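Local coordinates for protein Xcc_ctr_pt (Xanthomonas campestris pv. campestris, PDB 6NJW) that probably cleaves nucleic acid as an OLD-family nuclease, this C-terminal piece carrying the metal-binding Toprim domain that is thought to work by two-metal catalysis, at residues E178-L181 with L182-I185; A213-H216 with I217-A220; A115-V118 with I119-A122. All blocks are in the same frame, centred on the assembly; numbering follows the deposited sequence.

How the contacts relate
Each of the three contacts spans about two turns of one helix, linking residues i to i+4, and they come along the chain in the order contact 3, contact 1, contact 2. Contacts 2 and 3 belong to the Toprim part: helices 208-226 and 115-123 both pack on the four-stranded parallel sheet. The centres of contacts 2 and 3 are about 19 Å apart, their nearest atoms about 7 Å. Contact 1, on helix 178-188, lies in the helical part and packs on helices 134-154 and 160-171; its centre is 31 Å from that of contact 2 and 30 Å from that of contact 3. Each has a side chain within about 9 to 11 Å of that of D82, a magnesium ligand, so all three belong to the surroundings of the metal site without touching it.

Contact 1: E178-L181 with L182-I185; sequences EDLL and LRLI
L182 opens the second half of this two-turn piece of helix by donating its backbone N to E178 O at 3.0 Å, with an N-H...O angle of 173°. Its side chain runs beside that of E178 and points the same way. L182 CD1 lies 3.8 Å from E178 CG, so the leucine methyl touches the aliphatic part of the glutamate. E178 can offer this flank because its CG is anti to the backbone N (chi1 -177°) and the chain continues extended. R183 follows, its N bonded to D179 O. The arginine chain already heads back toward the helix start at CD, and the bend at chi3 (-45°) folds the guanidinium in over the preceding turn, so that D179 O and L180 CA lie over one of its faces, both offset toward the rim. NH1 comes 3.6 Å from L180 CD1 and NH2 3.7 Å from D179 CB. No salt bridge forms, since D179 OD2 and R183 NH2 are 5.1 Å apart; any attraction between these opposite charges is probably weak. L184 N bonds to L180 O, and its CG also leans against that oxygen, at 3.2 Å. The two leucine side chains meet more loosely, L180 CG to L184 CD1 being 4.3 Å. I185 N bonds to L181 O. The side chains of L181 and I185 cross at a slant, their CD1 methyls 4.0 Å apart. L181 continues onto F139 and I151 of helix 134-154 and onto W169 of helix 160-171, while L184 reaches T162 of the latter. With D179 and R183 exposed, L181, L184 and I185 buried, and E178, L180 and L182 on the border, these are the first turns of an amphipathic alpha-helix, 178-188, packed in a helical bundle.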
loop_
_atom_site.group_PDB
_atom_site.type_symbol
_atom_site.label_atom_id
_atom_site.label_comp_id
_atom_site.label_asym_id
_atom_site.label_seq_id
_atom_site.Cartn_x
_atom_site.Cartn_y
_atom_site.Cartn_z
ATOM N N GLU A 178 -11.024 3.626 -15.975
ATOM C CA GLU A 178 -10.462 3.802 -14.643
ATOM C C GLU A 178 -11.187 4.891 -13.870
ATOM O O GLU A 178 -11.377 4.773 -12.655
ATOM C CB GLU A 178 -8.976 4.127 -14.738
ATOM C CG GLU A 178 -8.299 4.257 -13.392
ATOM C CD GLU A 178 -6.790 4.268 -13.506
ATOM O OE1 GLU A 178 -6.245 3.372 -14.190
ATOM O OE2 GLU A 178 -6.158 5.176 -12.919
ATOM N N ASP A 179 -11.568 5.975 -14.545
ATOM C CA ASP A 179 -12.259 7.055 -13.853
ATOM C C ASP A 179 -13.555 6.549 -13.241
ATOM O O ASP A 179 -13.857 6.828 -12.076
ATOM C CB ASP A 179 -12.521 8.224 -14.812
ATOM C CG ASP A 179 -11.247 8.972 -15.189
ATOM O OD1 ASP A 179 -10.250 8.881 -14.446
ATOM O OD2 ASP A 179 -11.240 9.654 -16.232
ATOM N N LEU A 180 -14.324 5.777 -14.009
ATOM C CA LEU A 180 -15.603 5.297 -13.508
ATOM C C LEU A 180 -15.412 4.266 -12.403
ATOM O O LEU A 180 -16.138 4.286 -11.397
ATOM C CB LEU A 180 -16.430 4.718 -14.655
ATOM C CG LEU A 180 -17.839 4.273 -14.274
ATOM C CD1 LEU A 180 -18.595 5.434 -13.653
ATOM C CD2 LEU A 180 -18.581 3.730 -15.498
ATOM N N LEU A 181 -14.444 3.354 -12.573
ATOM C CA LEU A 181 -14.148 2.397 -11.511
ATOM C C LEU A 181 -13.850 3.116 -10.204
ATOM O O LEU A 181 -14.449 2.815 -9.168
ATOM C CB LEU A 181 -12.971 1.500 -11.909
ATOM C CG LEU A 181 -12.495 0.549 -10.811
ATOM C CD1 LEU A 181 -13.603 -0.426 -10.479
ATOM C CD2 LEU A 181 -11.212 -0.196 -11.229
ATOM N N LEU A 182 -12.919 4.069 -10.232
ATOM C CA LEU A 182 -12.565 4.759 -9.002
ATOM C C LEU A 182 -13.713 5.617 -8.494
ATOM O O LEU A 182 -13.863 5.779 -7.282
ATOM C CB LEU A 182 -11.300 5.588 -9.209
ATOM C CG LEU A 182 -10.090 4.687 -9.499
ATOM C CD1 LEU A 182 -8.859 5.508 -9.823
ATOM C CD2 LEU A 182 -9.819 3.746 -8.335
ATOM N N ARG A 183 -14.536 6.158 -9.398
ATOM C CA ARG A 183 -15.723 6.892 -8.968
ATOM C C ARG A 183 -16.659 5.991 -8.172
ATOM O O ARG A 183 -17.161 6.377 -7.111
ATOM C CB ARG A 183 -16.438 7.494 -10.197
ATOM C CG ARG A 183 -17.559 8.488 -9.879
ATOM C CD ARG A 183 -18.053 9.251 -11.161
ATOM N NE ARG A 183 -16.923 9.702 -11.968
ATOM C CZ ARG A 183 -16.806 9.504 -13.278
ATOM N NH1 ARG A 183 -17.773 8.897 -13.947
ATOM N NH2 ARG A 183 -15.722 9.922 -13.918
ATOM N N LEU A 184 -16.894 4.780 -8.649
ATOM C CA LEU A 184 -17.763 3.873 -7.902
ATOM C C LEU A 184 -17.152 3.499 -6.552
ATOM O O LEU A 184 -17.843 3.495 -5.524
ATOM C CB LEU A 184 -18.049 2.627 -8.740
ATOM C CG LEU A 184 -18.747 2.910 -10.078
ATOM C CD1 LEU A 184 -18.851 1.660 -10.951
ATOM C CD2 LEU A 184 -20.128 3.573 -9.886
ATOM N N ILE A 185 -15.853 3.196 -6.531
ATOM C CA ILE A 185 -15.205 2.814 -5.274
ATOM C C ILE A 185 -15.244 3.965 -4.271
ATOM O O ILE A 185 -15.529 3.762 -3.086
ATOM C CB ILE A 185 -13.767 2.338 -5.547
ATOM C CG1 ILE A 185 -13.792 1.000 -6.298
ATOM C CG2 ILE A 185 -12.993 2.219 -4.234
ATOM C CD1 ILE A 185 -12.403 0.552 -6.830
#

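Contact 2: A213-H216 with I217-A220; sequences ALEH and IRDA
R218 folds back along E215 through two bends, chi2 -83° and chi3 -40°, after CG leaves anti to the backbone N; D219, next in sequence, sets its carboxylate beside its own backbone N, within reach of the arginine. These groups sit on the outer side of an amphipathic alpha-helix, 208-226, which packs on the parallel sheet of the Toprim fold. The contact across the two segments is that of R218 on E215: the bends put R218 NH2 3.8 Å from E215 CB, and E215 CA lies over one face of the guanidinium. The glutamate and arginine chains run side by side, but E215 OE2 and R218 NH2 remain 4.8 Å apart, so this pair is near without being a salt bridge. The inner side is mostly apolar, with H216 at its margin reaching V78 and F128. I217 brings CG2 to 3.4 Å from L214 O and continues onto V78 and I24 of the sheet; A213 also meets V78, and L214 meets I24. Four backbone bonds run through these two turns, from I217 N to A213 O, R218 N to L214 O, D219 N to E215 O and A220 N to H216 O. D219 OD1 also comes 3.2 Å from E215 O, but both are acceptors and no bond joins them. Within 217-220, R218 grips its neighbour D219 in a side-on salt bridge, two nitrogens converging on a single oxygen. NE meets D219 OD1 at 2.7 Å, nearly in line with the C-O bond, whereas NH2 approaches the same OD1 at 2.9 Å from the syn side, 31° out of the carboxylate plane.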
loop_
_atom_site.group_PDB
_atom_site.type_symbol
_atom_site.label_atom_id
_atom_site.label_comp_id
_atom_site.label_asym_id
_atom_site.label_seq_id
_atom_site.Cartn_x
_atom_site.Cartn_y
_atom_site.Cartn_z
ATOM N N ALA A 213 7.286 -4.702 0.589
ATOM C CA ALA A 213 7.268 -3.975 1.849
ATOM C C ALA A 213 7.021 -4.914 3.007
ATOM O O ALA A 213 7.629 -4.763 4.068
ATOM C CB ALA A 213 6.198 -2.879 1.830
ATOM N N LEU A 214 6.103 -5.868 2.835
ATOM C CA LEU A 214 5.830 -6.823 3.911
ATOM C C LEU A 214 7.069 -7.645 4.259
ATOM O O LEU A 214 7.377 -7.845 5.440
ATOM C CB LEU A 214 4.673 -7.737 3.512
ATOM C CG LEU A 214 3.314 -7.052 3.465
ATOM C CD1 LEU A 214 2.258 -8.037 2.912
ATOM C CD2 LEU A 214 2.911 -6.551 4.859
ATOM N N GLU A 215 7.789 -8.130 3.245
ATOM C CA GLU A 215 9.001 -8.914 3.481
ATOM C C GLU A 215 10.109 -8.058 4.090
ATOM O O GLU A 215 10.874 -8.529 4.941
ATOM C CB GLU A 215 9.456 -9.550 2.169
ATOM C CG GLU A 215 8.428 -10.559 1.601
ATOM C CD GLU A 215 8.882 -11.232 0.298
ATOM O OE1 GLU A 215 9.668 -10.623 -0.451
ATOM O OE2 GLU A 215 8.425 -12.361 0.021
ATOM N N HIS A 216 10.194 -6.786 3.689
ATOM C CA HIS A 216 11.216 -5.912 4.254
ATOM C C HIS A 216 11.005 -5.726 5.754
ATOM O O HIS A 216 11.947 -5.872 6.539
ATOM C CB HIS A 216 11.207 -4.552 3.546
ATOM C CG HIS A 216 12.336 -3.657 3.963
ATOM N ND1 HIS A 216 13.488 -3.514 3.220
ATOM C CD2 HIS A 216 12.505 -2.885 5.066
ATOM C CE1 HIS A 216 14.314 -2.688 3.838
ATOM N NE2 HIS A 216 13.743 -2.292 4.962
ATOM N N ILE A 217 9.771 -5.415 6.173
ATOM C CA ILE A 217 9.537 -5.140 7.592
ATOM C C ILE A 217 9.593 -6.429 8.402
ATOM O O ILE A 217 10.078 -6.441 9.542
ATOM C CB ILE A 217 8.207 -4.386 7.805
ATOM C CG1 ILE A 217 8.091 -3.873 9.252
ATOM C CG2 ILE A 217 6.991 -5.224 7.491
ATOM C CD1 ILE A 217 9.197 -2.887 9.616
ATOM N N ARG A 218 9.105 -7.532 7.828
ATOM C CA ARG A 218 9.234 -8.834 8.485
ATOM C C ARG A 218 10.702 -9.183 8.708
ATOM O O ARG A 218 11.093 -9.632 9.796
ATOM C CB ARG A 218 8.528 -9.900 7.636
ATOM C CG ARG A 218 8.471 -11.323 8.236
ATOM C CD ARG A 218 9.745 -12.179 7.998
ATOM N NE ARG A 218 10.351 -12.036 6.673
ATOM C CZ ARG A 218 9.862 -12.592 5.574
ATOM N NH1 ARG A 218 8.752 -13.318 5.644
ATOM N NH2 ARG A 218 10.479 -12.424 4.409
ATOM N N ASP A 219 11.533 -8.975 7.687
ATOM C CA ASP A 219 12.952 -9.277 7.814
ATOM C C ASP A 219 13.586 -8.466 8.935
ATOM O O ASP A 219 14.338 -9.007 9.753
ATOM C CB ASP A 219 13.671 -9.007 6.495
ATOM C CG ASP A 219 13.452 -10.102 5.465
ATOM O OD1 ASP A 219 12.695 -11.061 5.738
ATOM O OD2 ASP A 219 14.040 -9.998 4.369
ATOM N N ALA A 220 13.275 -7.170 9.002
ATOM C CA ALA A 220 13.874 -6.310 10.018
ATOM C C ALA A 220 13.495 -6.758 11.425
ATOM O O ALA A 220 14.335 -6.766 12.333
ATOM C CB ALA A 220 13.447 -4.860 9.793
#

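Contact 3: A115-V118 with I119-A122; sequences ADEV and IKLA
D116 and I119 meet in a local contact within two turns of helix 115-123, where a charged outer flank adjoins an apolar side that packs against strand 127-130 and helix 93-104. Four backbone bonds define it. The shortest is I119 N to A115 O at 2.8 Å; that from A122 N to V118 O has the smallest N-H...O angle, 143°. I119 lies side by side with D116, its CD1 4.1 Å from D116 OD1, and it continues onto V129. V118 turns to L97, I98 and L101 of helix 93-104. K120 places CG between its backbone N and carbonyl carbon (chi1 69°) and then extends back along E117, bringing CE to 4.1 Å from E117 CG. The aliphatic segments touch, while E117 OE2 and K120 NZ stay 5.4 Å apart. E117 is also held outside the contact, its N by D114 OD1 and its OE1 by a residue flanking the segments; both chains touch a crystal neighbour, so their conformations may partly reflect the lattice. Outside the two segments, D116 OD1 forms a salt bridge with R83 NH2, which probably helps hold the start of helix 115-123 against the segment following strand 77-82, beside D82.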
loop_
_atom_site.group_PDB
_atom_site.type_symbol
_atom_site.label_atom_id
_atom_site.label_comp_id
_atom_site.label_asym_id
_atom_site.label_seq_id
_atom_site.Cartn_x
_atom_site.Cartn_y
_atom_site.Cartn_z
ATOM N N ALA A 115 14.376 10.612 -11.057
ATOM C CA ALA A 115 13.312 9.941 -10.316
ATOM C C ALA A 115 13.628 8.463 -10.111
ATOM O O ALA A 115 13.551 7.950 -8.990
ATOM C CB ALA A 115 11.974 10.125 -11.039
ATOM N N ASP A 116 14.028 7.768 -11.177
ATOM C CA ASP A 116 14.310 6.345 -11.035
ATOM C C ASP A 116 15.494 6.094 -10.109
ATOM O O ASP A 116 15.504 5.099 -9.382
ATOM C CB ASP A 116 14.540 5.710 -12.407
ATOM C CG ASP A 116 13.230 5.379 -13.121
ATOM O OD1 ASP A 116 12.157 5.454 -12.482
ATOM O OD2 ASP A 116 13.269 5.045 -14.322
ATOM N N GLU A 117 16.481 6.992 -10.088
ATOM C CA GLU A 117 17.567 6.847 -9.121
ATOM C C GLU A 117 17.077 7.079 -7.689
ATOM O O GLU A 117 17.511 6.388 -6.760
ATOM C CB GLU A 117 18.713 7.811 -9.459
ATOM C CG GLU A 117 19.550 7.405 -10.686
ATOM C CD GLU A 117 20.368 8.568 -11.258
ATOM O OE1 GLU A 117 19.848 9.700 -11.344
ATOM O OE2 GLU A 117 21.543 8.353 -11.604
ATOM N N VAL A 118 16.207 8.069 -7.480
ATOM C CA VAL A 118 15.651 8.279 -6.144
ATOM C C VAL A 118 14.841 7.060 -5.720
ATOM O O VAL A 118 14.897 6.625 -4.563
ATOM C CB VAL A 118 14.817 9.571 -6.117
ATOM C CG1 VAL A 118 13.890 9.621 -4.885
ATOM C CG2 VAL A 118 15.743 10.776 -6.141
ATOM N N ILE A 119 14.122 6.459 -6.667
ATOM C CA ILE A 119 13.275 5.311 -6.363
ATOM C C ILE A 119 14.113 4.086 -6.003
ATOM O O ILE A 119 13.816 3.383 -5.030
ATOM C CB ILE A 119 12.323 5.036 -7.542
ATOM C CG1 ILE A 119 11.245 6.123 -7.598
ATOM C CG2 ILE A 119 11.674 3.672 -7.403
ATOM C CD1 ILE A 119 10.420 6.127 -8.878
ATOM N N LYS A 120 15.166 3.792 -6.772
ATOM C CA LYS A 120 15.946 2.591 -6.446
ATOM C C LYS A 120 16.795 2.779 -5.187
ATOM O O LYS A 120 17.066 1.804 -4.472
ATOM C CB LYS A 120 16.814 2.173 -7.632
ATOM C CG LYS A 120 17.947 3.107 -7.960
ATOM C CD LYS A 120 18.595 2.669 -9.285
ATOM C CE LYS A 120 19.889 3.433 -9.581
ATOM N NZ LYS A 120 20.412 3.110 -10.944
ATOM N N LEU A 121 17.207 4.014 -4.881
ATOM C CA LEU A 121 17.827 4.272 -3.583
ATOM C C LEU A 121 16.844 4.017 -2.449
ATOM O O LEU A 121 17.198 3.411 -1.427
ATOM C CB LEU A 121 18.335 5.716 -3.518
ATOM C CG LEU A 121 18.888 6.225 -2.186
ATOM C CD1 LEU A 121 20.030 5.346 -1.672
ATOM C CD2 LEU A 121 19.341 7.691 -2.325
ATOM N N ALA A 122 15.599 4.461 -2.621
ATOM C CA ALA A 122 14.650 4.422 -1.518
ATOM C C ALA A 122 14.277 2.995 -1.148
ATOM O O ALA A 122 13.951 2.729 0.015
ATOM C CB ALA A 122 13.410 5.234 -1.869
#